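Local coordinates for bifunctional GH43-CE protein (Bacteroides eggerthii, PDB 6MLY), which probably cleaves xylose units from xylan with a family 43 glycoside hydrolase domain and carries a second, carbohydrate esterase domain, at residues 635-646 with 717-728. Numbering follows the deposited sequence.
Sequences SLAGTTNGVKSY and PITYIDKNDPKF. With NA (sodium ion), chain H.
Thr639 and Tyr720 share a sodium ion through their backbone carbonyls. The ion lies 2.4 Å from Thr639 O and 2.3 Å from Tyr720 O. Asp722 adds OD1, and Asp725 offers both carboxylate oxygens at longer range. Asp722 OD2 accepts from Asn724 N, which makes an Asx turn. Thr639 OG1 donates to Pro717 O at 2.9 Å. Its chi1 of 65° sets OG1 between the backbone N and carbonyl carbon, facing that acceptor. Pro717 O also takes Tyr720 N. The Tyr720 ring packs among side chains of 635-646. Thr640 CG2 makes a CH-pi contact over one face, 3.8 Å from the ring centroid. The ring turns its edge to the face of Tyr646, a T-shaped pair with planes at 72°. Tyr720 OH bonds to Leu714 O. Replacing Tyr720 by alanine is likely to leave Thr640 CG2 and the Tyr646 face without their aromatic partner, and Leu714 O without the phenol. Phe728 CZ sits 3.7 Å from Gly638 CA, probably leaving no room for a CB. The sodium ties the region of helix 629-639 to the loop before strand 727-733 in the esterase domain. Its two carboxylate ligands probably more than offset its charge, while it likely eases their repulsion.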
ATOM      1  N   SER A 635      18.478  15.897 -22.154  1.00 65.39           N
ATOM      2  CA  SER A 635      19.425  16.745 -22.883  1.00 65.24           C
ATOM      3  C   SER A 635      18.782  18.099 -23.214  1.00 65.28           C
ATOM      4  O   SER A 635      19.355  19.146 -22.907  1.00 65.37           O
ATOM      5  CB  SER A 635      19.926  16.053 -24.122  1.00 65.17           C
ATOM      6  OG  SER A 635      20.699  14.911 -23.781  1.00 64.73           O
ATOM      7  N   LEU A 636      17.589  18.051 -23.824  1.00 65.55           N
ATOM      8  CA  LEU A 636      16.829  19.238 -24.246  1.00 66.24           C
ATOM      9  C   LEU A 636      16.532  20.124 -23.031  1.00 66.47           C
ATOM     10  O   LEU A 636      16.499  21.345 -23.153  1.00 66.90           O
ATOM     11  CB  LEU A 636      15.534  18.783 -24.934  1.00 66.61           C
ATOM     12  CG  LEU A 636      14.701  19.882 -25.591  1.00 67.45           C
ATOM     13  CD1 LEU A 636      15.431  20.469 -26.787  1.00 67.52           C
ATOM     14  CD2 LEU A 636      13.342  19.354 -26.016  1.00 67.91           C
ATOM     15  N   ALA A 637      16.308  19.488 -21.871  1.00 66.26           N
ATOM     16  CA  ALA A 637      16.177  20.166 -20.582  1.00 66.38           C
ATOM     17  C   ALA A 637      17.494  20.863 -20.217  1.00 66.54           C
ATOM     18  O   ALA A 637      17.481  21.995 -19.750  1.00 67.09           O
ATOM     19  CB  ALA A 637      15.774  19.175 -19.521  1.00 66.09           C
ATOM     20  N   GLY A 638      18.618  20.167 -20.438  1.00 66.16           N
ATOM     21  CA  GLY A 638      19.981  20.670 -20.179  1.00 66.34           C
ATOM     22  C   GLY A 638      20.307  21.959 -20.925  1.00 67.17           C
ATOM     23  O   GLY A 638      20.857  22.898 -20.340  1.00 67.74           O
ATOM     24  N   THR A 639      19.963  22.020 -22.214  1.00 67.17           N
ATOM     25  CA  THR A 639      20.396  23.137 -23.051  1.00 67.42           C
ATOM     26  C   THR A 639      19.409  24.311 -22.964  1.00 68.15           C
ATOM     27  O   THR A 639      19.741  25.412 -23.427  1.00 68.74           O
ATOM     28  CB  THR A 639      20.662  22.703 -24.503  1.00 67.34           C
ATOM     29  OG1 THR A 639      19.455  22.265 -25.122  1.00 67.86           O
ATOM     30  CG2 THR A 639      21.689  21.599 -24.609  1.00 66.89           C
ATOM     31  N   THR A 640      18.232  24.106 -22.358  1.00 68.29           N
ATOM     32  CA  THR A 640      17.163  25.124 -22.389  1.00 69.06           C
ATOM     33  C   THR A 640      16.948  25.778 -21.013  1.00 69.66           C
ATOM     34  O   THR A 640      15.965  26.493 -20.820  1.00 70.53           O
ATOM     35  CB  THR A 640      15.874  24.541 -22.981  1.00 69.13           C
ATOM     36  OG1 THR A 640      15.448  23.442 -22.176  1.00 68.74           O
ATOM     37  CG2 THR A 640      16.061  24.104 -24.418  1.00 69.00           C
ATOM     38  N   ASN A 641      17.896  25.583 -20.089  1.00 69.42           N
ATOM     39  CA  ASN A 641      17.971  26.360 -18.852  1.00 70.07           C
ATOM     40  C   ASN A 641      17.708  27.839 -19.154  1.00 70.86           C
ATOM     41  O   ASN A 641      18.527  28.502 -19.773  1.00 71.09           O
ATOM     42  CB  ASN A 641      19.335  26.225 -18.165  1.00 70.10           C
ATOM     43  CG  ASN A 641      19.445  25.008 -17.269  1.00 69.94           C
ATOM     44  OD1 ASN A 641      18.442  24.389 -16.918  1.00 70.31           O
ATOM     45  ND2 ASN A 641      20.660  24.672 -16.870  1.00 69.64           N
ATOM     46  N   GLY A 642      16.554  28.338 -18.708  1.00 71.75           N
ATOM     47  CA  GLY A 642      16.234  29.754 -18.750  1.00 72.98           C
ATOM     48  C   GLY A 642      15.544  30.159 -20.039  1.00 73.52           C
ATOM     49  O   GLY A 642      15.318  31.345 -20.263  1.00 74.61           O
ATOM     50  N   VAL A 643      15.186  29.177 -20.873  1.00 73.29           N
ATOM     51  CA  VAL A 643      14.536  29.438 -22.152  1.00 73.95           C
ATOM     52  C   VAL A 643      13.021  29.260 -21.993  1.00 75.25           C
ATOM     53  O   VAL A 643      12.548  28.171 -21.649  1.00 75.40           O
ATOM     54  CB  VAL A 643      15.087  28.517 -23.254  1.00 73.18           C
ATOM     55  CG1 VAL A 643      14.443  28.812 -24.601  1.00 73.77           C
ATOM     56  CG2 VAL A 643      16.604  28.604 -23.344  1.00 72.57           C
ATOM     57  N   LYS A 644      12.268  30.335 -22.254  1.00 77.81           N
ATOM     58  CA  LYS A 644      10.816  30.297 -22.178  1.00 79.45           C
ATOM     59  C   LYS A 644      10.262  29.778 -23.510  1.00 79.98           C
ATOM     60  O   LYS A 644       9.468  28.843 -23.521  1.00 80.96           O
ATOM     61  CB  LYS A 644      10.227  31.663 -21.812  1.00 81.94           C
ATOM     62  CG  LYS A 644       8.829  31.581 -21.201  1.00 83.69           C
ATOM     63  CD  LYS A 644       8.064  32.891 -21.146  1.00 85.87           C
ATOM     64  CE  LYS A 644       6.583  32.723 -21.413  1.00 87.58           C
ATOM     65  NZ  LYS A 644       6.322  32.225 -22.786  1.00 88.25           N
ATOM     66  N   SER A 645      10.687  30.383 -24.626  1.00 79.89           N
ATOM     67  CA  SER A 645      10.237  29.956 -25.957  1.00 79.67           C
ATOM     68  C   SER A 645      11.385  30.037 -26.972  1.00 78.56           C
ATOM     69  O   SER A 645      12.496  30.438 -26.634  1.00 77.81           O
ATOM     70  CB  SER A 645       9.045  30.762 -26.410  1.00 81.12           C
ATOM     71  OG  SER A 645       9.454  31.986 -26.995  1.00 82.10           O
ATOM     72  N   TYR A 646      11.093  29.619 -28.209  1.00 78.15           N
ATOM     73  CA  TYR A 646      12.018  29.732 -29.333  1.00 77.76           C
ATOM     74  C   TYR A 646      11.250  29.575 -30.653  1.00 78.22           C
ATOM     75  O   TYR A 646      10.191  28.956 -30.698  1.00 79.24           O
ATOM     76  CB  TYR A 646      13.141  28.698 -29.216  1.00 76.62           C
ATOM     77  CG  TYR A 646      14.428  29.103 -29.888  1.00 76.08           C
ATOM     78  CD1 TYR A 646      14.846  28.497 -31.059  1.00 76.13           C
ATOM     79  CD2 TYR A 646      15.227  30.101 -29.355  1.00 76.13           C
ATOM     80  CE1 TYR A 646      16.028  28.868 -31.681  1.00 75.94           C
ATOM     81  CE2 TYR A 646      16.410  30.488 -29.966  1.00 75.88           C
ATOM     82  CZ  TYR A 646      16.815  29.868 -31.134  1.00 75.49           C
ATOM     83  OH  TYR A 646      17.979  30.240 -31.749  1.00 74.61           O
ATOM     84  N   PRO A 717      18.185  19.337 -29.053  1.00 67.18           N
ATOM     85  CA  PRO A 717      18.900  20.040 -27.986  1.00 66.68           C
ATOM     86  C   PRO A 717      20.084  20.906 -28.456  1.00 66.56           C
ATOM     87  O   PRO A 717      20.367  21.923 -27.827  1.00 66.80           O
ATOM     88  CB  PRO A 717      19.430  18.921 -27.071  1.00 66.10           C
ATOM     89  CG  PRO A 717      18.592  17.709 -27.403  1.00 66.34           C
ATOM     90  CD  PRO A 717      18.178  17.881 -28.850  1.00 66.95           C
ATOM     91  N   ILE A 718      20.758  20.495 -29.539  1.00 66.60           N
ATOM     92  CA  ILE A 718      21.940  21.204 -30.080  1.00 66.61           C
ATOM     93  C   ILE A 718      21.613  22.695 -30.271  1.00 67.03           C
ATOM     94  O   ILE A 718      22.417  23.552 -29.932  1.00 66.95           O
ATOM     95  CB  ILE A 718      22.456  20.542 -31.381  1.00 66.75           C
ATOM     96  CG1 ILE A 718      23.175  19.218 -31.096  1.00 66.47           C
ATOM     97  CG2 ILE A 718      23.335  21.498 -32.172  1.00 66.82           C
ATOM     98  CD1 ILE A 718      23.677  18.491 -32.330  1.00 66.79           C
ATOM     99  N   THR A 719      20.422  22.984 -30.800  1.00 67.38           N
ATOM    100  CA  THR A 719      19.944  24.342 -31.064  1.00 68.31           C
ATOM    101  C   THR A 719      20.288  25.305 -29.914  1.00 68.25           C
ATOM    102  O   THR A 719      20.639  26.450 -30.171  1.00 68.78           O
ATOM    103  CB  THR A 719      18.429  24.336 -31.317  1.00 69.04           C
ATOM    104  OG1 THR A 719      18.196  23.455 -32.417  1.00 70.33           O
ATOM    105  CG2 THR A 719      17.848  25.701 -31.621  1.00 69.53           C
ATOM    106  N   TYR A 720      20.184  24.842 -28.662  1.00 68.09           N
ATOM    107  CA  TYR A 720      20.115  25.723 -27.489  1.00 68.15           C
ATOM    108  C   TYR A 720      21.408  25.686 -26.658  1.00 68.00           C
ATOM    109  O   TYR A 720      21.400  26.128 -25.504  1.00 67.89           O
ATOM    110  CB  TYR A 720      18.910  25.325 -26.624  1.00 68.09           C
ATOM    111  CG  TYR A 720      17.610  25.170 -27.379  1.00 68.29           C
ATOM    112  CD1 TYR A 720      16.805  26.267 -27.644  1.00 68.95           C
ATOM    113  CD2 TYR A 720      17.185  23.933 -27.837  1.00 68.02           C
ATOM    114  CE1 TYR A 720      15.621  26.141 -28.351  1.00 69.39           C
ATOM    115  CE2 TYR A 720      16.001  23.789 -28.541  1.00 68.44           C
ATOM    116  CZ  TYR A 720      15.214  24.898 -28.799  1.00 69.16           C
ATOM    117  OH  TYR A 720      14.046  24.782 -29.490  1.00 69.50           O
ATOM    118  N   ILE A 721      22.509  25.176 -27.231  1.00 67.69           N
ATOM    119  CA  ILE A 721      23.797  25.036 -26.512  1.00 67.51           C
ATOM    120  C   ILE A 721      24.495  26.401 -26.416  1.00 68.25           C
ATOM    121  O   ILE A 721      24.609  27.130 -27.403  1.00 68.84           O
ATOM    122  CB  ILE A 721      24.732  24.015 -27.190  1.00 67.30           C
ATOM    123  CG1 ILE A 721      24.109  22.624 -27.301  1.00 67.07           C
ATOM    124  CG2 ILE A 721      26.070  23.965 -26.463  1.00 67.41           C
ATOM    125  CD1 ILE A 721      24.920  21.666 -28.152  1.00 67.16           C
ATOM    126  N   ASP A 722      25.022  26.700 -25.225  1.00 68.68           N
ATOM    127  CA  ASP A 722      25.790  27.904 -24.976  1.00 69.41           C
ATOM    128  C   ASP A 722      26.812  27.591 -23.876  1.00 69.44           C
ATOM    129  O   ASP A 722      26.846  26.476 -23.367  1.00 69.48           O
ATOM    130  CB  ASP A 722      24.858  29.079 -24.661  1.00 70.32           C
ATOM    131  CG  ASP A 722      24.280  29.055 -23.260  1.00 71.43           C
ATOM    132  OD1 ASP A 722      23.078  28.720 -23.119  1.00 71.51           O
ATOM    133  OD2 ASP A 722      25.032  29.385 -22.324  1.00 72.47           O
ATOM    134  N   LYS A 723      27.619  28.592 -23.508  1.00 69.66           N
ATOM    135  CA  LYS A 723      28.793  28.417 -22.639  1.00 69.42           C
ATOM    136  C   LYS A 723      28.345  28.147 -21.191  1.00 68.91           C
ATOM    137  O   LYS A 723      29.054  27.480 -20.431  1.00 68.10           O
ATOM    138  CB  LYS A 723      29.708  29.651 -22.689  1.00 70.11           C
ATOM    139  CG  LYS A 723      29.820  30.373 -24.030  1.00 70.91           C
ATOM    140  CD  LYS A 723      30.559  29.591 -25.099  1.00 71.48           C
ATOM    141  CE  LYS A 723      30.472  30.216 -26.479  1.00 71.79           C
ATOM    142  NZ  LYS A 723      31.449  29.623 -27.425  1.00 71.80           N
ATOM    143  N   ASN A 724      27.165  28.665 -20.819  1.00 68.83           N
ATOM    144  CA  ASN A 724      26.694  28.707 -19.423  1.00 68.95           C
ATOM    145  C   ASN A 724      25.635  27.624 -19.150  1.00 68.68           C
ATOM    146  O   ASN A 724      25.066  27.575 -18.057  1.00 68.92           O
ATOM    147  CB  ASN A 724      26.177  30.105 -19.080  1.00 69.74           C
ATOM    148  CG  ASN A 724      27.192  31.185 -19.392  1.00 70.30           C
ATOM    149  OD1 ASN A 724      26.887  32.155 -20.083  1.00 70.98           O
ATOM    150  ND2 ASN A 724      28.408  31.018 -18.899  1.00 70.51           N
ATOM    151  N   ASP A 725      25.392  26.752 -20.139  1.00 68.40           N
ATOM    152  CA  ASP A 725      24.607  25.533 -19.975  1.00 67.99           C
ATOM    153  C   ASP A 725      25.389  24.593 -19.057  1.00 67.42           C
ATOM    154  O   ASP A 725      26.553  24.845 -18.767  1.00 67.95           O
ATOM    155  CB  ASP A 725      24.266  24.915 -21.338  1.00 67.99           C
ATOM    156  CG  ASP A 725      23.238  25.703 -22.143  1.00 68.25           C
ATOM    157  OD1 ASP A 725      22.757  26.747 -21.648  1.00 68.99           O
ATOM    158  OD2 ASP A 725      22.906  25.265 -23.255  1.00 68.21           O
ATOM    159  N   PRO A 726      24.775  23.514 -18.514  1.00 66.46           N
ATOM    160  CA  PRO A 726      25.487  22.596 -17.623  1.00 66.12           C
ATOM    161  C   PRO A 726      26.507  21.686 -18.327  1.00 65.95           C
ATOM    162  O   PRO A 726      26.550  21.624 -19.549  1.00 66.32           O
ATOM    163  CB  PRO A 726      24.374  21.721 -17.020  1.00 65.71           C
ATOM    164  CG  PRO A 726      23.087  22.441 -17.361  1.00 65.96           C
ATOM    165  CD  PRO A 726      23.359  23.150 -18.666  1.00 66.30           C
ATOM    166  N   LYS A 727      27.306  20.979 -17.522  1.00 66.09           N
ATOM    167  CA  LYS A 727      28.202  19.927 -17.989  1.00 66.35           C
ATOM    168  C   LYS A 727      27.380  18.688 -18.366  1.00 66.28           C
ATOM    169  O   LYS A 727      26.414  18.353 -17.683  1.00 66.16           O
ATOM    170  CB  LYS A 727      29.222  19.575 -16.901  1.00 67.04           C
ATOM    171  CG  LYS A 727      30.639  20.067 -17.154  1.00 67.61           C
ATOM    172  CD  LYS A 727      30.799  21.569 -17.138  1.00 68.36           C
ATOM    173  CE  LYS A 727      32.023  22.025 -17.907  1.00 69.03           C
ATOM    174  NZ  LYS A 727      33.274  21.400 -17.408  1.00 69.64           N
ATOM    175  N   PHE A 728      27.788  18.007 -19.442  1.00 66.05           N
ATOM    176  CA  PHE A 728      27.102  16.819 -19.948  1.00 66.04           C
ATOM    177  C   PHE A 728      28.029  15.601 -19.890  1.00 66.56           C
ATOM    178  O   PHE A 728      29.238  15.740 -19.894  1.00 67.46           O
ATOM    179  CB  PHE A 728      26.639  17.041 -21.388  1.00 65.90           C
ATOM    180  CG  PHE A 728      25.432  17.931 -21.515  1.00 65.82           C
ATOM    181  CD1 PHE A 728      25.554  19.306 -21.412  1.00 66.01           C
ATOM    182  CD2 PHE A 728      24.171  17.391 -21.721  1.00 65.68           C
ATOM    183  CE1 PHE A 728      24.440  20.123 -21.521  1.00 66.30           C
ATOM    184  CE2 PHE A 728      23.056  18.209 -21.818  1.00 65.75           C
ATOM    185  CZ  PHE A 728      23.192  19.573 -21.717  1.00 66.16           C
TER
HETATM  186 NA    NA H 904      21.037  27.432 -23.696  1.00 40.86          NA